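Lovastatin nonaketide synthase, polyketide synthase component (Aspergillus terreus, PDB 7CPX) builds the nonaketide backbone of lovastatin, condensing, reducing and methylating malonyl-derived units into carrier-bound dihydromonacolin L as a homodimer that works together with lovC. Local coordinates at residues A[46-51]-A[210-215]; A[78-83]-A[101-106]; A[91-96]-A[934-939]; A[134-139]-A[153-158]. The protein carries 2 engineered substitutions. One frame throughout, in Å; residues are numbered along the deposited sequence.

How the interactions relate
All four contacts gather in and around the ketosynthase. Interactions 1, 2 and 4 join parts of the ketosynthase itself and are buried, whereas interaction 3 brings in residues 934-939 from far along the chain and is partly exposed. The chemistry follows the place: the exposed border of interaction 3 carries a salt bridge, while the other three have no hydrogen bond across their segments and rest on ring and aliphatic packing. Interaction 3 touches each of the others, its centre about 11 Å from those of interactions 2 and 4. Asp135 of the loop 134-139 accepts from the Leu212 and Gly213 N-H groups, tying interaction 4 to interaction 1. The second subunit borders all but interaction 2.

Interaction 1: residues A[46-51]-A[210-215]; sequences KERFDV and LILGPM
Arg48, last of three residues with helical torsions, and Phe49 run closest to Leu212 and Gly213, the CA atoms of Arg48 and Leu212 being 5.4 Å apart, with no hydrogen bond between the two backbones. The Phe49 ring lies over the Gly213-Pro214 peptide: Pro214 N stands 3.9 Å above the ring plane over its centre, and Gly213 C sits over the rim of the same face. Pro214 CB adds an off-centre CH-pi contact, 4.3 Å from the ring centroid. At the ring edge Ile211 CG2 meets Phe49 CE2 at 3.4 Å. A chi1 of 75° places the Phe49 ring between its own N and carbonyl carbon and turns it to this loop. Arg48 bends at chi2 and chi3, bringing one guanidinium face to Ile211 O, 3.3 Å from NH2 but at too poor an angle for a hydrogen bond; Leu212 CD2 touches the guanidinium edge. The charge of Arg48 is met by Glu246, which also accepts from Ile211 N, while Asp135 takes the N-H groups of Leu212 and Gly213. The Arg48 guanidinium and these three N-H groups thus find partners outside the pair, and the contact itself works by ring-on-peptide and aliphatic packing.

Interaction 2: residues A[78-83]-A[101-106]; sequences GAFDAA and LLLETV
Phe80 lies against Leu103 and Glu104 where a loop of the ketosynthase, a domain of the thiolase fold, runs past helix 97-113. Their nearest CA atoms, those of Phe80 and Leu101, are 7.9 Å apart, so side chains must bridge the gap. With CG anti to the backbone N (chi1 169°), the Phe80 ring reaches the helix and offers its rim to Glu104: OE2 lies 3.2 Å from CD1 near the ring plane, and Glu104 CG is at the same edge, 3.9 Å from CE1. Ring and carboxylate planes are turned 37° against each other. The position of the oxygen beside the ring C-H groups is probably mildly favourable, and the extended Glu104 chain delivers it there. Its main polar partner is elsewhere, since OE1 forms a salt bridge with Arg19. Leu103, which also touches Arg163 of helix 159-168, completes the packing toward the loop, CD1 standing 4.0 Å from Phe80 CZ. Asp81 is the centre of an inverse gamma turn; Asp81 OD2 accepts from Asp931 N and lies 6.8 Å from Glu104 OE2. Phe85 meets Phe80 with its ring nearly parallel. On other sides of helix 97-113, Leu102 and Val106 pack on strand 203-209 and strand 247-255; the loop 78-83 thus covers a helix that rests on the central sheet.

Interaction 3: residues A[91-96]-A[934-939]; sequences EAESMD and RRYWVE
Glu93 and Arg934 form a salt bridge at the exposed border of this contact, with Arg934 NH2 3.0 Å from Glu93 OE2 and an N-H...O angle of 152°. Only NH2 bonds OE2; the donor comes from above the carboxylate plane, 38° out of it, and the 60° between the carboxylate and guanidinium planes rules out a flat two-bond pairing. Both chains are extended and meet at about a right angle. Deeper in, the hydroxyl of Tyr136 hydrogen-bonds both Glu93 O and Val938 N, joining helix 89-94 to residues 934-939 through a third element. Packing surrounds these bonds. The Tyr936 ring is sandwiched: Ala92 CB covers one face, 4.0 Å from the centroid in a CH-pi contact, and Arg934 CG lies over the opposite face. Glu93 CG touches the edge of that ring and lies 3.7 Å from Trp937 N. Val938 CG2, which its torsion sets anti to the carbonyl carbon, packs on the last turn of the helix, 3.9 Å from Glu93 CB. The Trp937 side chain sets off away from the helix, and its ring meets Tyr136 edge-to-face. A segment following the acyl transferase that returns to lie on the ketosynthase is the hallmark of the post-acyltransferase linker of type I polyketide and fatty acid synthases, to which residues 934-939 probably belong.

Interaction 4: residues A[134-139]-A[153-158]; sequences HDYETV and TGVAVS
Val155, at the end of helix 151-155, fits between Tyr136 and Glu137, and these apolar touches make most of the contact. Its CG1 meets the Tyr136 ring at the edge, 3.6 Å from CD2, the two side chains crossing at about a right angle. Its CG2 rests on the aliphatic part of Glu137, 3.3 Å from CB and 3.5 Å from CG. Farther along, Val157 CG2 lies 3.9 Å from His134 CD2 and 3.6 Å from Glu137 OE1, so this one methyl touches both residues. Among polar groups no hydrogen bond crosses. Glu137 OE1 comes near Val155 O, but both are acceptors; the carboxylate is brought there by an extended chain whose CG is anti to the backbone N (chi1 -174°). Bonds within 134-139 shape the loop: Asp135 O accepts from Thr138 N at 2.9 Å and Val139 N at 2.8 Å, and the first of these closes a type II beta turn with Glu137 in its third position, where phi is positive (82°). Contacts with the second subunit make this part of the ketosynthase dimer interface, since His134 stacks on His134 of the second subunit and Glu137 packs on that same residue. A carboxylate beside a carbonyl oxygen is probably not favourable in itself, so the joining falls to the helix end's valine methyls, which the loop meets through Val155 and Val157.

Interaction 1: residues A[46-51]-A[210-215]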
# COMPACT_ATOMS: atom_id res chain seq x y z
N LYS A 46 8.48 14.94 -18.77
CA LYS A 46 8.26 13.74 -17.98
C LYS A 46 9.58 13.08 -17.60
O LYS A 46 9.64 12.34 -16.61
CB LYS A 46 7.37 12.76 -18.74
CG LYS A 46 6.04 13.35 -19.19
CD LYS A 46 5.29 12.40 -20.10
CE LYS A 46 4.04 13.05 -20.68
NZ LYS A 46 3.33 12.16 -21.63
N GLU A 47 10.64 13.34 -18.37
CA GLU A 47 11.95 12.80 -18.03
C GLU A 47 12.43 13.33 -16.69
O GLU A 47 13.19 12.65 -15.99
CB GLU A 47 12.95 13.14 -19.13
CG GLU A 47 12.56 12.64 -20.51
CD GLU A 47 13.55 13.06 -21.58
OE1 GLU A 47 14.53 13.76 -21.25
OE2 GLU A 47 13.34 12.69 -22.76
N ARG A 48 11.99 14.53 -16.31
CA ARG A 48 12.35 15.11 -15.02
C ARG A 48 11.34 14.70 -13.95
O ARG A 48 11.69 14.03 -12.98
CB ARG A 48 12.41 16.64 -15.14
CG ARG A 48 12.98 17.14 -16.47
CD ARG A 48 14.39 16.63 -16.69
NE ARG A 48 15.28 17.12 -15.65
CZ ARG A 48 15.88 18.30 -15.68
NH1 ARG A 48 15.73 19.12 -16.70
NH2 ARG A 48 16.64 18.67 -14.65
N PHE A 49 10.08 15.10 -14.14
CA PHE A 49 8.97 14.58 -13.35
C PHE A 49 7.67 15.04 -13.99
O PHE A 49 7.55 16.21 -14.38
CB PHE A 49 9.06 15.03 -11.89
CG PHE A 49 8.68 16.46 -11.65
CD1 PHE A 49 7.36 16.81 -11.44
CD2 PHE A 49 9.64 17.45 -11.62
CE1 PHE A 49 7.00 18.12 -11.22
CE2 PHE A 49 9.29 18.76 -11.40
CZ PHE A 49 7.97 19.10 -11.20
N ASP A 50 6.70 14.14 -14.11
CA ASP A 50 5.45 14.48 -14.78
C ASP A 50 4.66 15.45 -13.92
O ASP A 50 3.90 15.03 -13.03
CB ASP A 50 4.64 13.22 -15.06
CG ASP A 50 3.45 13.49 -15.96
OD1 ASP A 50 3.28 14.65 -16.38
OD2 ASP A 50 2.70 12.54 -16.25
N VAL A 51 4.83 16.75 -14.17
CA VAL A 51 4.15 17.75 -13.36
C VAL A 51 2.64 17.61 -13.48
O VAL A 51 1.90 17.97 -12.57
CB VAL A 51 4.62 19.16 -13.75
CG1 VAL A 51 4.19 19.49 -15.17
CG2 VAL A 51 4.08 20.18 -12.78
N LEU A 210 17.97 23.45 -10.20
CA LEU A 210 17.53 22.41 -11.11
C LEU A 210 16.15 21.92 -10.71
O LEU A 210 15.76 21.98 -9.54
CB LEU A 210 18.52 21.24 -11.12
CG LEU A 210 19.90 21.56 -11.69
CD1 LEU A 210 20.78 20.35 -11.62
CD2 LEU A 210 19.80 22.07 -13.11
N ILE A 211 15.42 21.42 -11.71
CA ILE A 211 14.07 20.93 -11.52
C ILE A 211 14.10 19.41 -11.66
O ILE A 211 13.96 18.87 -12.76
CB ILE A 211 13.10 21.57 -12.53
CG1 ILE A 211 12.87 23.03 -12.17
CG2 ILE A 211 11.80 20.81 -12.58
CD1 ILE A 211 12.40 23.88 -13.31
N LEU A 212 14.28 18.72 -10.53
CA LEU A 212 14.36 17.27 -10.50
C LEU A 212 13.20 16.63 -9.76
O LEU A 212 12.97 15.43 -9.92
CB LEU A 212 15.67 16.82 -9.85
CG LEU A 212 16.93 17.58 -10.29
CD1 LEU A 212 18.07 17.32 -9.34
CD2 LEU A 212 17.31 17.20 -11.70
N GLY A 213 12.47 17.40 -8.96
CA GLY A 213 11.35 16.88 -8.21
C GLY A 213 10.28 17.93 -7.99
O GLY A 213 10.52 19.13 -8.13
N PRO A 214 9.08 17.48 -7.63
CA PRO A 214 7.98 18.43 -7.41
C PRO A 214 8.07 19.14 -6.07
O PRO A 214 7.29 20.08 -5.85
CB PRO A 214 6.74 17.53 -7.48
CG PRO A 214 7.23 16.21 -6.99
CD PRO A 214 8.65 16.08 -7.45
N MET A 215 8.97 18.73 -5.19
CA MET A 215 9.07 19.32 -3.85
C MET A 215 9.05 20.84 -3.92
O MET A 215 8.20 21.49 -3.30
CB MET A 215 10.35 18.84 -3.16
CG MET A 215 10.69 17.36 -3.21
SD MET A 215 9.54 16.30 -2.31
CE MET A 215 9.77 16.89 -0.63

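Interaction 2: residues A[78-83]-A[101-106]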
# COMPACT_ATOMS: atom_id res chain seq x y z
N GLY A 78 21.36 13.65 -16.12
CA GLY A 78 22.04 12.43 -15.73
C GLY A 78 23.21 12.08 -16.62
O GLY A 78 24.12 11.37 -16.18
N ALA A 79 23.22 12.58 -17.85
CA ALA A 79 24.35 12.38 -18.75
C ALA A 79 25.50 13.25 -18.29
O ALA A 79 25.49 14.47 -18.50
CB ALA A 79 23.94 12.71 -20.19
N PHE A 80 26.50 12.64 -17.66
CA PHE A 80 27.59 13.36 -17.03
C PHE A 80 28.89 12.62 -17.28
O PHE A 80 28.93 11.39 -17.26
CB PHE A 80 27.33 13.50 -15.53
CG PHE A 80 28.51 14.00 -14.75
CD1 PHE A 80 28.99 15.29 -14.92
CD2 PHE A 80 29.13 13.19 -13.81
CE1 PHE A 80 30.06 15.75 -14.19
CE2 PHE A 80 30.20 13.64 -13.08
CZ PHE A 80 30.67 14.92 -13.27
N ASP A 81 29.96 13.38 -17.52
CA ASP A 81 31.27 12.80 -17.80
C ASP A 81 31.97 12.49 -16.48
O ASP A 81 32.91 13.16 -16.05
CB ASP A 81 32.09 13.74 -18.67
CG ASP A 81 33.21 13.03 -19.40
OD1 ASP A 81 33.74 12.04 -18.86
OD2 ASP A 81 33.55 13.46 -20.53
N ALA A 82 31.48 11.44 -15.83
CA ALA A 82 32.04 11.03 -14.54
C ALA A 82 33.51 10.64 -14.69
O ALA A 82 34.33 10.94 -13.82
CB ALA A 82 31.23 9.87 -13.97
N ALA A 83 33.85 9.97 -15.79
CA ALA A 83 35.24 9.61 -16.02
C ALA A 83 36.13 10.85 -16.09
O ALA A 83 37.28 10.82 -15.64
CB ALA A 83 35.36 8.80 -17.31
N LEU A 101 26.46 19.38 -12.91
CA LEU A 101 26.44 20.52 -13.81
C LEU A 101 27.31 21.65 -13.30
O LEU A 101 27.86 22.41 -14.10
CB LEU A 101 25.01 21.00 -14.03
CG LEU A 101 24.28 20.32 -15.19
CD1 LEU A 101 24.12 18.83 -14.93
CD2 LEU A 101 22.94 20.98 -15.44
N LEU A 102 27.46 21.78 -11.98
CA LEU A 102 28.38 22.77 -11.44
C LEU A 102 29.81 22.44 -11.81
O LEU A 102 30.57 23.33 -12.20
CB LEU A 102 28.22 22.85 -9.92
CG LEU A 102 27.06 23.72 -9.43
CD1 LEU A 102 26.78 23.44 -7.97
CD2 LEU A 102 27.38 25.18 -9.64
N LEU A 103 30.20 21.17 -11.71
CA LEU A 103 31.53 20.77 -12.14
C LEU A 103 31.73 21.09 -13.61
O LEU A 103 32.75 21.67 -14.01
CB LEU A 103 31.74 19.28 -11.88
CG LEU A 103 31.97 18.86 -10.43
CD1 LEU A 103 31.85 17.36 -10.29
CD2 LEU A 103 33.33 19.32 -9.96
N GLU A 104 30.76 20.71 -14.44
CA GLU A 104 30.88 20.96 -15.88
C GLU A 104 30.99 22.45 -16.18
O GLU A 104 31.85 22.87 -16.96
CB GLU A 104 29.70 20.33 -16.62
CG GLU A 104 29.68 18.81 -16.56
CD GLU A 104 28.48 18.21 -17.25
OE1 GLU A 104 27.50 18.95 -17.50
OE2 GLU A 104 28.50 17.00 -17.55
N THR A 105 30.14 23.26 -15.55
CA THR A 105 30.14 24.69 -15.82
C THR A 105 31.39 25.37 -15.28
O THR A 105 31.88 26.31 -15.89
CB THR A 105 28.90 25.34 -15.21
OG1 THR A 105 28.79 24.97 -13.83
CG2 THR A 105 27.66 24.91 -15.95
N VAL A 106 31.90 24.91 -14.14
CA VAL A 106 33.13 25.48 -13.61
C VAL A 106 34.30 25.16 -14.52
O VAL A 106 35.16 26.01 -14.77
CB VAL A 106 33.38 24.99 -12.17
CG1 VAL A 106 34.79 25.34 -11.73
CG2 VAL A 106 32.37 25.63 -11.23

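Interaction 3: residues A[91-96]-A[934-939]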
# COMPACT_ATOMS: atom_id res chain seq x y z
N GLU A 91 29.21 6.77 -7.34
CA GLU A 91 29.27 8.12 -6.77
C GLU A 91 28.62 9.13 -7.70
O GLU A 91 27.89 10.02 -7.25
CB GLU A 91 30.72 8.50 -6.48
CG GLU A 91 30.88 9.83 -5.78
CD GLU A 91 32.32 10.14 -5.44
OE1 GLU A 91 33.20 9.29 -5.74
OE2 GLU A 91 32.59 11.22 -4.87
N ALA A 92 28.87 9.01 -9.01
CA ALA A 92 28.28 9.95 -9.96
C ALA A 92 26.76 9.86 -9.94
O ALA A 92 26.08 10.89 -9.98
CB ALA A 92 28.82 9.67 -11.36
N GLU A 93 26.22 8.65 -9.89
CA GLU A 93 24.77 8.50 -9.74
C GLU A 93 24.30 9.13 -8.43
O GLU A 93 23.27 9.80 -8.39
CB GLU A 93 24.39 7.03 -9.79
CG GLU A 93 24.61 6.38 -11.15
CD GLU A 93 24.36 4.88 -11.13
OE1 GLU A 93 24.02 4.35 -10.05
OE2 GLU A 93 24.51 4.24 -12.19
N SER A 94 25.06 8.92 -7.35
CA SER A 94 24.72 9.51 -6.07
C SER A 94 24.76 11.03 -6.11
O SER A 94 24.08 11.68 -5.31
CB SER A 94 25.68 9.00 -4.99
OG SER A 94 25.79 7.59 -5.04
N MET A 95 25.53 11.61 -7.02
CA MET A 95 25.72 13.05 -7.04
C MET A 95 24.43 13.78 -7.38
O MET A 95 23.59 13.29 -8.14
CB MET A 95 26.80 13.44 -8.05
CG MET A 95 28.22 13.26 -7.56
SD MET A 95 29.41 13.99 -8.69
CE MET A 95 28.94 15.71 -8.60
N ASP A 96 24.29 14.97 -6.82
CA ASP A 96 23.21 15.86 -7.21
C ASP A 96 23.48 16.38 -8.61
O ASP A 96 24.58 16.88 -8.88
CB ASP A 96 23.10 17.01 -6.21
CG ASP A 96 21.98 17.98 -6.54
OD1 ASP A 96 21.34 17.83 -7.60
OD2 ASP A 96 21.74 18.90 -5.74
N ARG A 934 26.73 7.84 -20.55
CA ARG A 934 26.00 7.14 -19.50
C ARG A 934 25.23 8.13 -18.64
O ARG A 934 25.77 9.17 -18.23
CB ARG A 934 26.96 6.33 -18.62
CG ARG A 934 26.28 5.66 -17.44
CD ARG A 934 27.19 4.64 -16.78
NE ARG A 934 26.60 4.09 -15.56
CZ ARG A 934 27.14 3.11 -14.84
NH1 ARG A 934 28.28 2.54 -15.19
NH2 ARG A 934 26.51 2.70 -13.74
N ARG A 935 23.97 7.82 -18.38
CA ARG A 935 23.10 8.67 -17.57
C ARG A 935 23.25 8.25 -16.11
O ARG A 935 22.75 7.20 -15.70
CB ARG A 935 21.65 8.55 -18.02
CG ARG A 935 20.74 9.59 -17.40
CD ARG A 935 19.31 9.43 -17.87
NE ARG A 935 18.47 10.56 -17.46
CZ ARG A 935 17.86 10.65 -16.28
NH1 ARG A 935 17.96 9.69 -15.37
NH2 ARG A 935 17.13 11.73 -16.01
N TYR A 936 23.94 9.08 -15.33
CA TYR A 936 24.15 8.82 -13.91
C TYR A 936 23.02 9.47 -13.13
O TYR A 936 22.98 10.69 -12.97
CB TYR A 936 25.51 9.34 -13.46
CG TYR A 936 26.67 8.73 -14.21
CD1 TYR A 936 27.25 7.55 -13.79
CD2 TYR A 936 27.19 9.35 -15.34
CE1 TYR A 936 28.31 6.98 -14.48
CE2 TYR A 936 28.25 8.79 -16.03
CZ TYR A 936 28.80 7.61 -15.59
OH TYR A 936 29.86 7.05 -16.28
N TRP A 937 22.08 8.65 -12.65
CA TRP A 937 20.93 9.14 -11.92
C TRP A 937 20.48 8.07 -10.94
O TRP A 937 20.79 6.89 -11.10
CB TRP A 937 19.78 9.52 -12.86
CG TRP A 937 19.32 10.93 -12.73
CD1 TRP A 937 19.98 12.05 -13.13
CD2 TRP A 937 18.09 11.38 -12.15
NE1 TRP A 937 19.25 13.17 -12.84
CE2 TRP A 937 18.08 12.78 -12.24
CE3 TRP A 937 17.00 10.73 -11.57
CZ2 TRP A 937 17.02 13.55 -11.77
CZ3 TRP A 937 15.95 11.49 -11.11
CH2 TRP A 937 15.96 12.89 -11.21
N VAL A 938 19.75 8.50 -9.92
CA VAL A 938 19.24 7.62 -8.88
C VAL A 938 17.73 7.75 -8.85
O VAL A 938 17.20 8.87 -8.73
CB VAL A 938 19.84 7.94 -7.50
CG1 VAL A 938 19.19 7.09 -6.43
CG2 VAL A 938 21.34 7.73 -7.51
N GLU A 939 17.03 6.62 -8.96
CA GLU A 939 15.57 6.62 -8.90
C GLU A 939 15.11 5.26 -8.41
O GLU A 939 15.08 4.30 -9.19
CB GLU A 939 14.96 6.94 -10.25
CG GLU A 939 14.62 8.39 -10.45
CD GLU A 939 13.93 8.65 -11.77
OE1 GLU A 939 13.67 7.68 -12.51
OE2 GLU A 939 13.63 9.83 -12.07

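Interaction 4: residues A[134-139]-A[153-158]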
# COMPACT_ATOMS: atom_id res chain seq x y z
N HIS A 134 17.57 22.04 -3.97
CA HIS A 134 18.24 20.75 -3.91
C HIS A 134 17.21 19.64 -4.00
O HIS A 134 16.98 18.91 -3.03
CB HIS A 134 19.06 20.62 -2.62
CG HIS A 134 18.26 20.84 -1.37
ND1 HIS A 134 17.22 20.02 -1.00
CD2 HIS A 134 18.35 21.80 -0.41
CE1 HIS A 134 16.70 20.45 0.14
NE2 HIS A 134 17.37 21.53 0.51
N ASP A 135 16.57 19.52 -5.16
CA ASP A 135 15.62 18.43 -5.38
C ASP A 135 16.29 17.08 -5.15
O ASP A 135 15.74 16.20 -4.48
CB ASP A 135 15.04 18.52 -6.79
CG ASP A 135 14.21 19.77 -6.99
OD1 ASP A 135 14.10 20.57 -6.04
OD2 ASP A 135 13.67 19.95 -8.10
N TYR A 136 17.49 16.90 -5.70
CA TYR A 136 18.34 15.82 -5.24
C TYR A 136 18.71 16.07 -3.79
O TYR A 136 18.84 17.21 -3.35
CB TYR A 136 19.60 15.71 -6.11
CG TYR A 136 19.76 14.39 -6.82
CD1 TYR A 136 18.94 14.04 -7.88
CD2 TYR A 136 20.74 13.48 -6.43
CE1 TYR A 136 19.09 12.84 -8.54
CE2 TYR A 136 20.89 12.28 -7.08
CZ TYR A 136 20.06 11.96 -8.13
OH TYR A 136 20.22 10.76 -8.78
N GLU A 137 18.88 14.99 -3.04
CA GLU A 137 18.85 14.76 -1.60
C GLU A 137 17.41 14.58 -1.14
O GLU A 137 17.19 14.26 0.03
CB GLU A 137 19.51 15.89 -0.79
CG GLU A 137 19.62 15.62 0.71
CD GLU A 137 20.44 16.67 1.43
OE1 GLU A 137 20.87 17.65 0.77
OE2 GLU A 137 20.65 16.53 2.65
N THR A 138 16.43 14.76 -2.02
CA THR A 138 15.05 14.38 -1.76
C THR A 138 14.56 13.35 -2.75
O THR A 138 14.06 12.29 -2.35
CB THR A 138 14.14 15.62 -1.81
OG1 THR A 138 14.63 16.62 -0.90
CG2 THR A 138 12.73 15.24 -1.42
N VAL A 139 14.72 13.61 -4.05
CA VAL A 139 14.36 12.62 -5.06
C VAL A 139 15.19 11.35 -4.87
O VAL A 139 14.65 10.24 -4.81
CB VAL A 139 14.57 13.21 -6.47
CG1 VAL A 139 14.53 12.11 -7.51
CG2 VAL A 139 13.51 14.25 -6.75
N THR A 153 27.67 12.46 0.49
CA THR A 153 28.45 13.51 -0.14
C THR A 153 27.92 13.88 -1.51
O THR A 153 28.07 15.03 -1.94
CB THR A 153 29.92 13.08 -0.25
OG1 THR A 153 30.00 11.84 -0.96
CG2 THR A 153 30.52 12.92 1.13
N GLY A 154 27.31 12.93 -2.21
CA GLY A 154 26.83 13.21 -3.55
C GLY A 154 25.74 14.26 -3.58
O GLY A 154 25.70 15.10 -4.48
N VAL A 155 24.84 14.23 -2.60
CA VAL A 155 23.69 15.13 -2.57
C VAL A 155 23.80 16.21 -1.52
O VAL A 155 22.98 17.14 -1.52
CB VAL A 155 22.37 14.34 -2.36
CG1 VAL A 155 22.33 13.12 -3.26
CG2 VAL A 155 22.23 13.95 -0.90
N ALA A 156 24.78 16.13 -0.62
CA ALA A 156 24.92 17.15 0.41
C ALA A 156 25.07 18.52 -0.23
O ALA A 156 25.85 18.70 -1.17
CB ALA A 156 26.12 16.85 1.30
N VAL A 157 24.32 19.49 0.29
CA VAL A 157 24.32 20.82 -0.31
C VAL A 157 25.73 21.39 -0.34
O VAL A 157 26.18 21.94 -1.36
CB VAL A 157 23.35 21.74 0.45
CG1 VAL A 157 23.19 23.06 -0.27
CG2 VAL A 157 21.99 21.08 0.63
N SER A 158 26.46 21.25 0.76
CA SER A 158 27.79 21.83 0.87
C SER A 158 28.72 21.32 -0.23
O SER A 158 29.47 22.08 -0.83
CB SER A 158 28.38 21.52 2.24
OG SER A 158 28.36 20.13 2.51